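Long-range contacts in cell shape-determining protein MreC (Listeria monocytogenes, PDB 2J5U), which probably takes part in forming and maintaining cell shape, and assembles into a homooligomer of 24 subunits arranged as 12 dimers: residues N133-K138 against V176-L181; D100-T105 against G183-G188; S107-K112 against I189-I194; F146-G151 against L161-Y166. One frame throughout, in Å; residues are numbered along the deposited sequence.

Interaction 1: N133-K138 against V176-L181; sequences NRVSAK and VVTSGL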
loop_
_atom_site.group_PDB
_atom_site.type_symbol
_atom_site.label_atom_id
_atom_site.label_comp_id
_atom_site.label_asym_id
_atom_site.label_seq_id
_atom_site.Cartn_x
_atom_site.Cartn_y
_atom_site.Cartn_z
ATOM N N ASN A 133 -19.595 -76.686 -15.811
ATOM C CA ASN A 133 -18.264 -76.269 -15.385
ATOM C C ASN A 133 -17.818 -74.975 -16.070
ATOM O O ASN A 133 -17.876 -74.858 -17.289
ATOM C CB ASN A 133 -17.280 -77.403 -15.649
ATOM C CG ASN A 133 -15.934 -77.149 -15.041
ATOM O OD1 ASN A 133 -15.835 -76.633 -13.926
ATOM N ND2 ASN A 133 -14.885 -77.525 -15.756
ATOM N N ARG A 134 -17.375 -73.998 -15.285
ATOM C CA ARG A 134 -16.967 -72.722 -15.858
ATOM C C ARG A 134 -16.013 -71.910 -15.000
ATOM O O ARG A 134 -15.893 -72.147 -13.809
ATOM C CB ARG A 134 -18.217 -71.890 -16.167
ATOM C CG ARG A 134 -19.226 -71.843 -15.041
ATOM C CD ARG A 134 -20.567 -71.326 -15.525
ATOM N NE ARG A 134 -20.589 -69.874 -15.594
ATOM C CZ ARG A 134 -21.047 -69.088 -14.619
ATOM N NH1 ARG A 134 -21.012 -67.759 -14.758
ATOM N NH2 ARG A 134 -21.566 -69.627 -13.509
ATOM N N VAL A 135 -15.317 -70.961 -15.615
ATOM C CA VAL A 135 -14.409 -70.095 -14.874
ATOM C C VAL A 135 -14.400 -68.700 -15.510
ATOM O O VAL A 135 -14.399 -68.560 -16.734
ATOM C CB VAL A 135 -12.967 -70.730 -14.778
ATOM C CG1 VAL A 135 -12.808 -71.775 -15.808
ATOM C CG2 VAL A 135 -11.885 -69.687 -14.938
ATOM N N SER A 136 -14.448 -67.670 -14.668
ATOM C CA SER A 136 -14.447 -66.278 -15.132
ATOM C C SER A 136 -13.040 -65.939 -15.617
ATOM O O SER A 136 -12.062 -66.100 -14.879
ATOM C CB SER A 136 -14.803 -65.328 -13.988
ATOM O OG SER A 136 -15.986 -65.703 -13.324
ATOM N N ALA A 137 -12.938 -65.434 -16.835
ATOM C CA ALA A 137 -11.635 -65.129 -17.391
ATOM C C ALA A 137 -11.508 -63.777 -18.059
ATOM O O ALA A 137 -12.493 -63.143 -18.431
ATOM C CB ALA A 137 -11.235 -66.226 -18.393
ATOM N N LYS A 138 -10.253 -63.377 -18.226
ATOM C CA LYS A 138 -9.890 -62.124 -18.854
ATOM C C LYS A 138 -8.870 -62.385 -19.969
ATOM O O LYS A 138 -7.949 -63.198 -19.810
ATOM C CB LYS A 138 -9.283 -61.182 -17.814
ATOM C CG LYS A 138 -9.018 -59.787 -18.338
ATOM C CD LYS A 138 -8.439 -58.902 -17.261
ATOM C CE LYS A 138 -7.085 -59.410 -16.829
ATOM N NZ LYS A 138 -6.497 -58.540 -15.786
ATOM N N VAL A 176 -4.907 -65.626 -21.811
ATOM C CA VAL A 176 -6.158 -65.631 -21.072
ATOM C C VAL A 176 -5.836 -65.992 -19.629
ATOM O O VAL A 176 -5.104 -66.942 -19.360
ATOM C CB VAL A 176 -7.152 -66.658 -21.670
ATOM C CG1 VAL A 176 -8.406 -66.731 -20.821
ATOM C CG2 VAL A 176 -7.511 -66.255 -23.084
ATOM N N VAL A 177 -6.372 -65.214 -18.697
ATOM C CA VAL A 177 -6.120 -65.457 -17.283
ATOM C C VAL A 177 -7.412 -65.392 -16.487
ATOM O O VAL A 177 -8.445 -65.002 -17.010
ATOM C CB VAL A 177 -5.123 -64.416 -16.706
ATOM C CG1 VAL A 177 -3.823 -64.477 -17.464
ATOM C CG2 VAL A 177 -5.711 -63.022 -16.792
ATOM N N THR A 178 -7.348 -65.788 -15.224
ATOM C CA THR A 178 -8.521 -65.756 -14.373
ATOM C C THR A 178 -8.805 -64.315 -13.981
ATOM O O THR A 178 -7.892 -63.550 -13.688
ATOM C CB THR A 178 -8.311 -66.592 -13.111
ATOM O OG1 THR A 178 -7.075 -66.225 -12.496
ATOM C CG2 THR A 178 -8.277 -68.063 -13.456
ATOM N N SER A 179 -10.080 -63.948 -13.989
ATOM C CA SER A 179 -10.498 -62.594 -13.645
ATOM C C SER A 179 -10.793 -62.434 -12.157
ATOM O O SER A 179 -10.742 -61.332 -11.622
ATOM C CB SER A 179 -11.748 -62.230 -14.432
ATOM O OG SER A 179 -12.862 -62.999 -14.016
ATOM N N GLY A 180 -11.102 -63.543 -11.497
ATOM C CA GLY A 180 -11.446 -63.503 -10.091
ATOM C C GLY A 180 -12.884 -63.024 -9.896
ATOM O O GLY A 180 -13.426 -63.078 -8.795
ATOM N N LEU A 181 -13.514 -62.591 -10.982
ATOM C CA LEU A 181 -14.855 -62.045 -10.917
ATOM C C LEU A 181 -15.970 -63.004 -10.573
ATOM O O LEU A 181 -17.100 -62.584 -10.336
ATOM C CB LEU A 181 -15.163 -61.297 -12.216
ATOM C CG LEU A 181 -14.104 -60.209 -12.400
ATOM C CD1 LEU A 181 -14.290 -59.491 -13.719
ATOM C CD2 LEU A 181 -14.198 -59.228 -11.240
#
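K138 and V177 form an antiparallel hydrogen-bonded pair that closes a six-stranded beta barrel, joining strand 135-139 to strand 175-178. Their backbone bonds, K138 N to V177 O at 2.7 Å and V177 N to K138 O at 2.8 Å, are both nearly straight. The tight side lies inside the barrel. There the methyl of A137 meets V176 CG1 at 3.8 Å, and V135 CG2 lies 4.2 Å from the methyl CG2 of T178, whose OG1 bonds to I189 N; I191 of strand 190-199 touches all four residues. The K138-V177 face is looser, partly exposed at the lysine, and meets the second subunit, whose S43 packs on V177. K138 CG stands anti to the backbone N (chi1 -173°), which runs the lysine alongside V177, with CE 3.9 Å from V177 CG2; NZ continues to a salt bridge with D47 of that subunit. Beyond the ladder S179 keeps the chains together: its N donates almost linearly to S136 O at 3.1 Å, from above the carbonyl plane, and its OG lies 3.0 Å from S136 CB. That hydroxyl, held between N and the carbonyl carbon (chi1 68°), accepts from L181 N at 3.1 Å, making an ST turn.

Interaction 2: D100-T105 against G183-G188; sequences DMAVTT and GKFPAG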
loop_
_atom_site.group_PDB
_atom_site.type_symbol
_atom_site.label_atom_id
_atom_site.label_comp_id
_atom_site.label_asym_id
_atom_site.label_seq_id
_atom_site.Cartn_x
_atom_site.Cartn_y
_atom_site.Cartn_z
ATOM N N ASP A 100 -14.171 -75.229 -4.233
ATOM C CA ASP A 100 -14.089 -74.011 -5.037
ATOM C C ASP A 100 -12.732 -73.326 -5.094
ATOM O O ASP A 100 -12.598 -72.277 -5.725
ATOM C CB ASP A 100 -15.160 -73.008 -4.608
ATOM C CG ASP A 100 -16.534 -73.362 -5.150
ATOM O OD1 ASP A 100 -17.531 -72.786 -4.661
ATOM O OD2 ASP A 100 -16.625 -74.211 -6.067
ATOM N N MET A 101 -11.729 -73.905 -4.441
ATOM C CA MET A 101 -10.383 -73.351 -4.500
ATOM C C MET A 101 -9.788 -73.736 -5.864
ATOM O O MET A 101 -10.063 -74.813 -6.400
ATOM C CB MET A 101 -9.510 -73.918 -3.372
ATOM C CG MET A 101 -9.551 -73.132 -2.074
ATOM S SD MET A 101 -8.623 -73.859 -0.743
ATOM C CE MET A 101 -9.183 -72.934 0.587
ATOM N N ALA A 102 -8.984 -72.851 -6.437
ATOM C CA ALA A 102 -8.370 -73.126 -7.730
ATOM C C ALA A 102 -7.199 -74.089 -7.571
ATOM O O ALA A 102 -6.507 -74.075 -6.553
ATOM C CB ALA A 102 -7.891 -71.836 -8.350
ATOM N N VAL A 103 -6.986 -74.939 -8.567
ATOM C CA VAL A 103 -5.876 -75.873 -8.516
ATOM C C VAL A 103 -5.066 -75.630 -9.764
ATOM O O VAL A 103 -5.613 -75.599 -10.870
ATOM C CB VAL A 103 -6.335 -77.332 -8.505
ATOM C CG1 VAL A 103 -5.119 -78.237 -8.440
ATOM C CG2 VAL A 103 -7.255 -77.593 -7.316
ATOM N N THR A 104 -3.758 -75.468 -9.583
ATOM C CA THR A 104 -2.862 -75.179 -10.700
ATOM C C THR A 104 -1.549 -75.948 -10.695
ATOM O O THR A 104 -1.246 -76.706 -9.774
ATOM C CB THR A 104 -2.465 -73.696 -10.704
ATOM O OG1 THR A 104 -1.809 -73.393 -9.469
ATOM C CG2 THR A 104 -3.678 -72.808 -10.849
ATOM N N THR A 105 -0.780 -75.708 -11.751
ATOM C CA THR A 105 0.549 -76.275 -11.937
ATOM C C THR A 105 1.332 -75.083 -12.474
ATOM O O THR A 105 0.746 -74.054 -12.819
ATOM C CB THR A 105 0.598 -77.392 -13.011
ATOM O OG1 THR A 105 0.344 -76.828 -14.303
ATOM C CG2 THR A 105 -0.415 -78.465 -12.716
ATOM N N GLY A 183 -15.764 -64.713 -8.013
ATOM C CA GLY A 183 -15.710 -64.707 -6.565
ATOM C C GLY A 183 -14.969 -65.817 -5.853
ATOM O O GLY A 183 -14.931 -65.828 -4.624
ATOM N N LYS A 184 -14.362 -66.744 -6.583
ATOM C CA LYS A 184 -13.675 -67.826 -5.907
ATOM C C LYS A 184 -12.229 -68.109 -6.263
ATOM O O LYS A 184 -11.559 -68.841 -5.549
ATOM C CB LYS A 184 -14.481 -69.111 -6.034
ATOM C CG LYS A 184 -14.967 -69.393 -7.415
ATOM C CD LYS A 184 -16.450 -69.161 -7.497
ATOM C CE LYS A 184 -17.210 -70.064 -6.536
ATOM N NZ LYS A 184 -18.675 -70.098 -6.870
ATOM N N PHE A 185 -11.731 -67.540 -7.348
ATOM C CA PHE A 185 -10.337 -67.770 -7.726
ATOM C C PHE A 185 -9.602 -66.455 -7.613
ATOM O O PHE A 185 -10.220 -65.394 -7.670
ATOM C CB PHE A 185 -10.209 -68.209 -9.191
ATOM C CG PHE A 185 -10.744 -69.576 -9.489
ATOM C CD1 PHE A 185 -10.854 -69.996 -10.810
ATOM C CD2 PHE A 185 -11.071 -70.461 -8.477
ATOM C CE1 PHE A 185 -11.274 -71.283 -11.123
ATOM C CE2 PHE A 185 -11.492 -71.753 -8.773
ATOM C CZ PHE A 185 -11.593 -72.167 -10.103
ATOM N N PRO A 186 -8.275 -66.501 -7.405
ATOM C CA PRO A 186 -7.546 -65.239 -7.328
ATOM C C PRO A 186 -7.421 -64.879 -8.803
ATOM O O PRO A 186 -7.515 -65.763 -9.656
ATOM C CB PRO A 186 -6.211 -65.650 -6.723
ATOM C CG PRO A 186 -6.038 -67.035 -7.235
ATOM C CD PRO A 186 -7.406 -67.622 -7.015
ATOM N N ALA A 187 -7.234 -63.608 -9.127
ATOM C CA ALA A 187 -7.109 -63.257 -10.532
ATOM C C ALA A 187 -5.656 -63.385 -10.984
ATOM O O ALA A 187 -4.742 -63.389 -10.163
ATOM C CB ALA A 187 -7.618 -61.849 -10.767
ATOM N N GLY A 188 -5.453 -63.524 -12.289
ATOM C CA GLY A 188 -4.105 -63.620 -12.803
ATOM C C GLY A 188 -3.536 -65.001 -13.056
ATOM O O GLY A 188 -2.402 -65.115 -13.512
#
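D100 meets K184 where a loop of one barrel is laid against the start of strand 102-105 of the other. The two side chains cross at a slant: the carboxylate reaches the aliphatic end of the lysine, OD1 lying 3.3 Å from K184 CE, while OD1 and K184 NZ make a long salt bridge of 3.7 Å. The lysine is kinked at chi2 and chi3, and the ion pair sits on the partly exposed margin of the contact, so it is probably a modest electrostatic attraction. The main-chain oxygen of D100 lies at the edge of the F185 ring and near its plane, 3.3 Å from CE2. M101 turns its side chain away from the loop, toward V224 and K226, and offers only backbone to the phenylalanine. A102 supplies the main apolar touch. Its methyl lies over one face of the F185 ring, 3.7 Å from the centroid and 22° off the normal, in a CH-pi contact displaced toward the CD2-CE2 side. CG of F185 is anti to its carbonyl carbon (chi1 -69°), which swings the ring toward D100 and A102. P186 CD approaches the same methyl more loosely, at 4.4 Å. From V103 onward the strand leaves the loop: V103 pairs with I110 and G111. Strand 102-105 thus runs between strands 108-116 and 221-227 of its own barrel, while the 183-188 loop links strands 175-178 and 190-199 of the other; K112 touches F185, and R227 bonds to F185 O.

Interaction 3: S107-K112 against I189-I194; sequences SGLIGK and IFIGTI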
loop_
_atom_site.group_PDB
_atom_site.type_symbol
_atom_site.label_atom_id
_atom_site.label_comp_id
_atom_site.label_asym_id
_atom_site.label_seq_id
_atom_site.Cartn_x
_atom_site.Cartn_y
_atom_site.Cartn_z
ATOM N N SER A 107 2.712 -74.400 -15.351
ATOM C CA SER A 107 2.306 -73.930 -16.665
ATOM C C SER A 107 0.832 -73.554 -16.826
ATOM O O SER A 107 0.372 -73.344 -17.950
ATOM C CB SER A 107 2.705 -74.961 -17.730
ATOM O OG SER A 107 2.831 -76.260 -17.176
ATOM N N GLY A 108 0.084 -73.463 -15.728
ATOM C CA GLY A 108 -1.317 -73.077 -15.854
ATOM C C GLY A 108 -2.361 -73.613 -14.887
ATOM O O GLY A 108 -2.081 -74.392 -13.973
ATOM N N LEU A 109 -3.591 -73.163 -15.103
ATOM C CA LEU A 109 -4.744 -73.565 -14.299
ATOM C C LEU A 109 -5.212 -74.962 -14.723
ATOM O O LEU A 109 -5.320 -75.241 -15.923
ATOM C CB LEU A 109 -5.894 -72.577 -14.530
ATOM C CG LEU A 109 -7.209 -72.894 -13.815
ATOM C CD1 LEU A 109 -6.997 -72.690 -12.345
ATOM C CD2 LEU A 109 -8.328 -72.007 -14.273
ATOM N N ILE A 110 -5.496 -75.840 -13.763
ATOM C CA ILE A 110 -5.982 -77.165 -14.152
ATOM C C ILE A 110 -7.376 -77.510 -13.620
ATOM O O ILE A 110 -7.996 -78.465 -14.077
ATOM C CB ILE A 110 -5.007 -78.300 -13.749
ATOM C CG1 ILE A 110 -4.993 -78.475 -12.233
ATOM C CG2 ILE A 110 -3.625 -77.994 -14.288
ATOM C CD1 ILE A 110 -4.335 -79.730 -11.779
ATOM N N GLY A 111 -7.882 -76.752 -12.655
ATOM C CA GLY A 111 -9.209 -77.065 -12.166
ATOM C C GLY A 111 -9.593 -76.420 -10.864
ATOM O O GLY A 111 -8.988 -75.429 -10.456
ATOM N N LYS A 112 -10.610 -76.980 -10.216
ATOM C CA LYS A 112 -11.063 -76.460 -8.943
ATOM C C LYS A 112 -11.479 -77.579 -8.016
ATOM O O LYS A 112 -11.914 -78.636 -8.455
ATOM C CB LYS A 112 -12.229 -75.487 -9.130
ATOM C CG LYS A 112 -13.545 -76.121 -9.496
ATOM C CD LYS A 112 -14.654 -75.093 -9.369
ATOM C CE LYS A 112 -16.012 -75.692 -9.685
ATOM N NZ LYS A 112 -16.045 -76.341 -11.034
ATOM N N ILE A 189 -4.278 -66.059 -12.763
ATOM C CA ILE A 189 -3.733 -67.377 -13.025
ATOM C C ILE A 189 -3.821 -67.614 -14.522
ATOM O O ILE A 189 -4.870 -67.401 -15.121
ATOM C CB ILE A 189 -4.508 -68.480 -12.285
ATOM C CG1 ILE A 189 -4.190 -68.451 -10.789
ATOM C CG2 ILE A 189 -4.065 -69.849 -12.796
ATOM C CD1 ILE A 189 -4.233 -67.099 -10.165
ATOM N N PHE A 190 -2.718 -68.042 -15.127
ATOM C CA PHE A 190 -2.695 -68.300 -16.570
ATOM C C PHE A 190 -3.574 -69.500 -16.938
ATOM O O PHE A 190 -3.499 -70.559 -16.309
ATOM C CB PHE A 190 -1.255 -68.557 -17.056
ATOM C CG PHE A 190 -1.147 -68.777 -18.547
ATOM C CD1 PHE A 190 -1.472 -67.759 -19.446
ATOM C CD2 PHE A 190 -0.751 -70.010 -19.058
ATOM C CE1 PHE A 190 -1.404 -67.967 -20.840
ATOM C CE2 PHE A 190 -0.682 -70.230 -20.439
ATOM C CZ PHE A 190 -1.010 -69.203 -21.333
ATOM N N ILE A 191 -4.403 -69.329 -17.961
ATOM C CA ILE A 191 -5.288 -70.398 -18.399
ATOM C C ILE A 191 -4.814 -70.974 -19.727
ATOM O O ILE A 191 -4.646 -72.185 -19.861
ATOM C CB ILE A 191 -6.736 -69.903 -18.591
ATOM C CG1 ILE A 191 -7.335 -69.449 -17.254
ATOM C CG2 ILE A 191 -7.559 -70.994 -19.204
ATOM C CD1 ILE A 191 -8.735 -68.891 -17.380
ATOM N N GLY A 192 -4.601 -70.105 -20.710
ATOM C CA GLY A 192 -4.164 -70.572 -22.011
ATOM C C GLY A 192 -4.006 -69.482 -23.050
ATOM O O GLY A 192 -3.890 -68.306 -22.720
ATOM N N THR A 193 -4.035 -69.876 -24.319
ATOM C CA THR A 193 -3.848 -68.945 -25.422
ATOM C C THR A 193 -4.974 -68.948 -26.436
ATOM O O THR A 193 -5.489 -70.009 -26.781
ATOM C CB THR A 193 -2.555 -69.290 -26.156
ATOM O OG1 THR A 193 -1.442 -68.990 -25.308
ATOM C CG2 THR A 193 -2.445 -68.520 -27.455
ATOM N N ILE A 194 -5.366 -67.769 -26.919
ATOM C CA ILE A 194 -6.417 -67.734 -27.930
ATOM C C ILE A 194 -5.808 -68.427 -29.128
ATOM O O ILE A 194 -4.658 -68.181 -29.490
ATOM C CB ILE A 194 -6.823 -66.313 -28.348
ATOM C CG1 ILE A 194 -7.559 -65.620 -27.206
ATOM C CG2 ILE A 194 -7.723 -66.379 -29.568
ATOM C CD1 ILE A 194 -8.068 -64.240 -27.557
#
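A single backbone hydrogen bond, L109 N to F190 O, joins two strands that run at 106° to each other and belong to different six-stranded barrels. The bond is 2.9 Å long and bent to 141° at the hydrogen, although the donor lies nearly along the C=O axis of F190. This is a junction between the two barrels of MreC, with strand 108-116 on one side and strand 190-199 on the other; each carries a classic beta bulge, at I110-G111 and I191-G192. L109 does most of the apolar work. It crosses I189 at about a right angle, with CB 3.7 Å from I189 CG2. Its CG is anti to the backbone N (chi1 177°), a torsion that places the branches alongside I191, CD2 coming within 4.1 Å of I191 CG1. T104 and T178 border the same leucine. G108 has a backbone shape that suits glycine, and its CA comes to 3.4 Å from F190 O. Q40 of the second subunit packs on F190. The ring of F190 has the backbone N of G192 above its centre, and S107 O lies in its plane at the edge, 3.7 Å from CD2.

Interaction 4: F146-G151 against L161-Y166; sequences FGIING and LKQLPY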
loop_
_atom_site.group_PDB
_atom_site.type_symbol
_atom_site.label_atom_id
_atom_site.label_comp_id
_atom_site.label_asym_id
_atom_site.label_seq_id
_atom_site.Cartn_x
_atom_site.Cartn_y
_atom_site.Cartn_z
ATOM N N PHE A 146 -13.547 -59.480 -20.947
ATOM C CA PHE A 146 -13.943 -60.506 -19.996
ATOM C C PHE A 146 -14.913 -61.513 -20.581
ATOM O O PHE A 146 -15.675 -61.205 -21.488
ATOM C CB PHE A 146 -14.547 -59.854 -18.759
ATOM C CG PHE A 146 -13.609 -58.918 -18.071
ATOM C CD1 PHE A 146 -13.404 -57.629 -18.560
ATOM C CD2 PHE A 146 -12.870 -59.339 -16.966
ATOM C CE1 PHE A 146 -12.472 -56.776 -17.957
ATOM C CE2 PHE A 146 -11.934 -58.489 -16.359
ATOM C CZ PHE A 146 -11.738 -57.212 -16.856
ATOM N N GLY A 147 -14.872 -62.728 -20.061
ATOM C CA GLY A 147 -15.756 -63.759 -20.557
ATOM C C GLY A 147 -15.784 -64.960 -19.635
ATOM O O GLY A 147 -15.185 -64.950 -18.554
ATOM N N ILE A 148 -16.487 -65.999 -20.064
ATOM C CA ILE A 148 -16.591 -67.213 -19.277
ATOM C C ILE A 148 -16.017 -68.407 -20.030
ATOM O O ILE A 148 -16.383 -68.661 -21.174
ATOM C CB ILE A 148 -18.058 -67.522 -18.934
ATOM C CG1 ILE A 148 -18.721 -66.301 -18.294
ATOM C CG2 ILE A 148 -18.117 -68.688 -17.982
ATOM C CD1 ILE A 148 -18.096 -65.873 -16.983
ATOM N N ILE A 149 -15.089 -69.118 -19.406
ATOM C CA ILE A 149 -14.544 -70.309 -20.038
ATOM C C ILE A 149 -15.622 -71.341 -19.719
ATOM O O ILE A 149 -16.023 -71.492 -18.561
ATOM C CB ILE A 149 -13.223 -70.757 -19.393
ATOM C CG1 ILE A 149 -12.110 -69.744 -19.687
ATOM C CG2 ILE A 149 -12.869 -72.151 -19.893
ATOM C CD1 ILE A 149 -11.674 -69.701 -21.100
ATOM N N ASN A 150 -16.098 -72.049 -20.730
ATOM C CA ASN A 150 -17.162 -73.005 -20.499
ATOM C C ASN A 150 -17.271 -74.034 -21.609
ATOM O O ASN A 150 -17.955 -73.813 -22.602
ATOM C CB ASN A 150 -18.473 -72.246 -20.379
ATOM C CG ASN A 150 -19.649 -73.154 -20.175
ATOM O OD1 ASN A 150 -20.675 -73.015 -20.835
ATOM N ND2 ASN A 150 -19.516 -74.088 -19.249
ATOM N N GLY A 151 -16.599 -75.165 -21.440
ATOM C CA GLY A 151 -16.664 -76.196 -22.458
ATOM C C GLY A 151 -15.319 -76.630 -22.998
ATOM O O GLY A 151 -14.476 -75.801 -23.345
ATOM N N LEU A 161 -14.112 -69.896 -24.814
ATOM C CA LEU A 161 -14.211 -68.637 -24.084
ATOM C C LEU A 161 -15.435 -67.960 -24.663
ATOM O O LEU A 161 -15.393 -67.469 -25.783
ATOM C CB LEU A 161 -12.992 -67.766 -24.347
ATOM C CG LEU A 161 -12.553 -66.880 -23.186
ATOM C CD1 LEU A 161 -11.621 -65.821 -23.729
ATOM C CD2 LEU A 161 -13.751 -66.249 -22.505
ATOM N N LYS A 162 -16.524 -67.938 -23.907
ATOM C CA LYS A 162 -17.768 -67.350 -24.394
ATOM C C LYS A 162 -18.079 -65.958 -23.857
ATOM O O LYS A 162 -17.632 -65.568 -22.775
ATOM C CB LYS A 162 -18.953 -68.258 -24.050
ATOM C CG LYS A 162 -18.816 -69.708 -24.472
ATOM C CD LYS A 162 -20.011 -70.512 -23.983
ATOM C CE LYS A 162 -19.920 -71.973 -24.395
ATOM N NZ LYS A 162 -21.091 -72.748 -23.901
ATOM N N GLN A 163 -18.862 -65.219 -24.634
ATOM C CA GLN A 163 -19.310 -63.884 -24.267
ATOM C C GLN A 163 -18.342 -62.726 -24.250
ATOM O O GLN A 163 -18.418 -61.876 -23.368
ATOM C CB GLN A 163 -20.006 -63.942 -22.922
ATOM C CG GLN A 163 -21.349 -64.563 -23.029
ATOM C CD GLN A 163 -22.042 -64.645 -21.705
ATOM O OE1 GLN A 163 -21.698 -65.474 -20.857
ATOM N NE2 GLN A 163 -23.030 -63.778 -21.507
ATOM N N LEU A 164 -17.439 -62.682 -25.217
ATOM C CA LEU A 164 -16.501 -61.585 -25.305
ATOM C C LEU A 164 -17.222 -60.515 -26.100
ATOM O O LEU A 164 -18.061 -60.826 -26.940
ATOM C CB LEU A 164 -15.231 -62.019 -26.029
ATOM C CG LEU A 164 -14.339 -62.968 -25.231
ATOM C CD1 LEU A 164 -15.086 -64.255 -25.020
ATOM C CD2 LEU A 164 -13.033 -63.239 -25.964
ATOM N N PRO A 165 -16.924 -59.236 -25.830
ATOM C CA PRO A 165 -17.569 -58.129 -26.546
ATOM C C PRO A 165 -17.468 -58.311 -28.056
ATOM O O PRO A 165 -16.401 -58.627 -28.575
ATOM C CB PRO A 165 -16.814 -56.902 -26.039
ATOM C CG PRO A 165 -15.463 -57.458 -25.621
ATOM C CD PRO A 165 -15.848 -58.748 -24.952
ATOM N N TYR A 166 -18.580 -58.104 -28.756
ATOM C CA TYR A 166 -18.632 -58.289 -30.206
ATOM C C TYR A 166 -17.873 -57.274 -31.050
ATOM O O TYR A 166 -17.553 -57.545 -32.204
ATOM C CB TYR A 166 -20.082 -58.306 -30.673
ATOM C CG TYR A 166 -20.689 -56.929 -30.774
ATOM C CD1 TYR A 166 -20.560 -56.168 -31.943
ATOM C CD2 TYR A 166 -21.375 -56.367 -29.692
ATOM C CE1 TYR A 166 -21.101 -54.877 -32.031
ATOM C CE2 TYR A 166 -21.918 -55.079 -29.770
ATOM C CZ TYR A 166 -21.777 -54.342 -30.940
ATOM O OH TYR A 166 -22.322 -53.083 -31.015
#
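I148 and K162 carry the backbone bonding of an antiparallel beta hairpin, strands 145-153 and 158-165, in one of the barrels. I148 N donates to K162 O at 3.0 Å, and K162 N returns a bond to I148 O at 2.8 Å. Apolar contact lies on the I149-L161 face, which also meets I210 of strand 205-212. The two side chains cross at a slant, with I149 CD1 3.6 Å from L161 CG. One branch of the leucine, CD2, reaches back to 3.7 Å from G147 CA. The polar side-chain contact is on the opposite face. K162 is fully extended beyond CG, which carries NZ diagonally across to N150 OD1 on the partner strand at 3.1 Å, approaching from above the amide plane. On the same side, Q163 runs beside I148, OE1 4.0 Å from CG1. At the open end of the hairpin F146 turns from strand 158-165 and meets W83 of the second subunit, and its backbone N bonds to Y217 OH of that subunit. The N150 amide thus works from both ends: OD1 takes the lysine, while ND2 donates to the main-chain oxygens of N133 and V131. These bonds probably hold the amide in one flip state and tie the hairpin to the chain leading into strand 135-139.

Overall arrangement
Interactions 1 and 4 belong to one barrel, sharing the sheet in which strands 135-139 and 145-153 are neighbours; V135 O bonds to I149 N at 2.8 Å, and their centres are 9 Å apart. Interactions 2 and 3 join that barrel to the other, with centres 10 Å apart and strands 102-105 and 108-116 paired between them. T178 connects these groups: its OG1 bonds to I189 N and P186 O, and its O to G188 N. Interactions 2 and 4 do not touch, their nearest atoms being about 8 Å apart, whereas 3 and 4 meet through I191 CD1 and I149 CG1 at 4.2 Å. All four approach the second subunit.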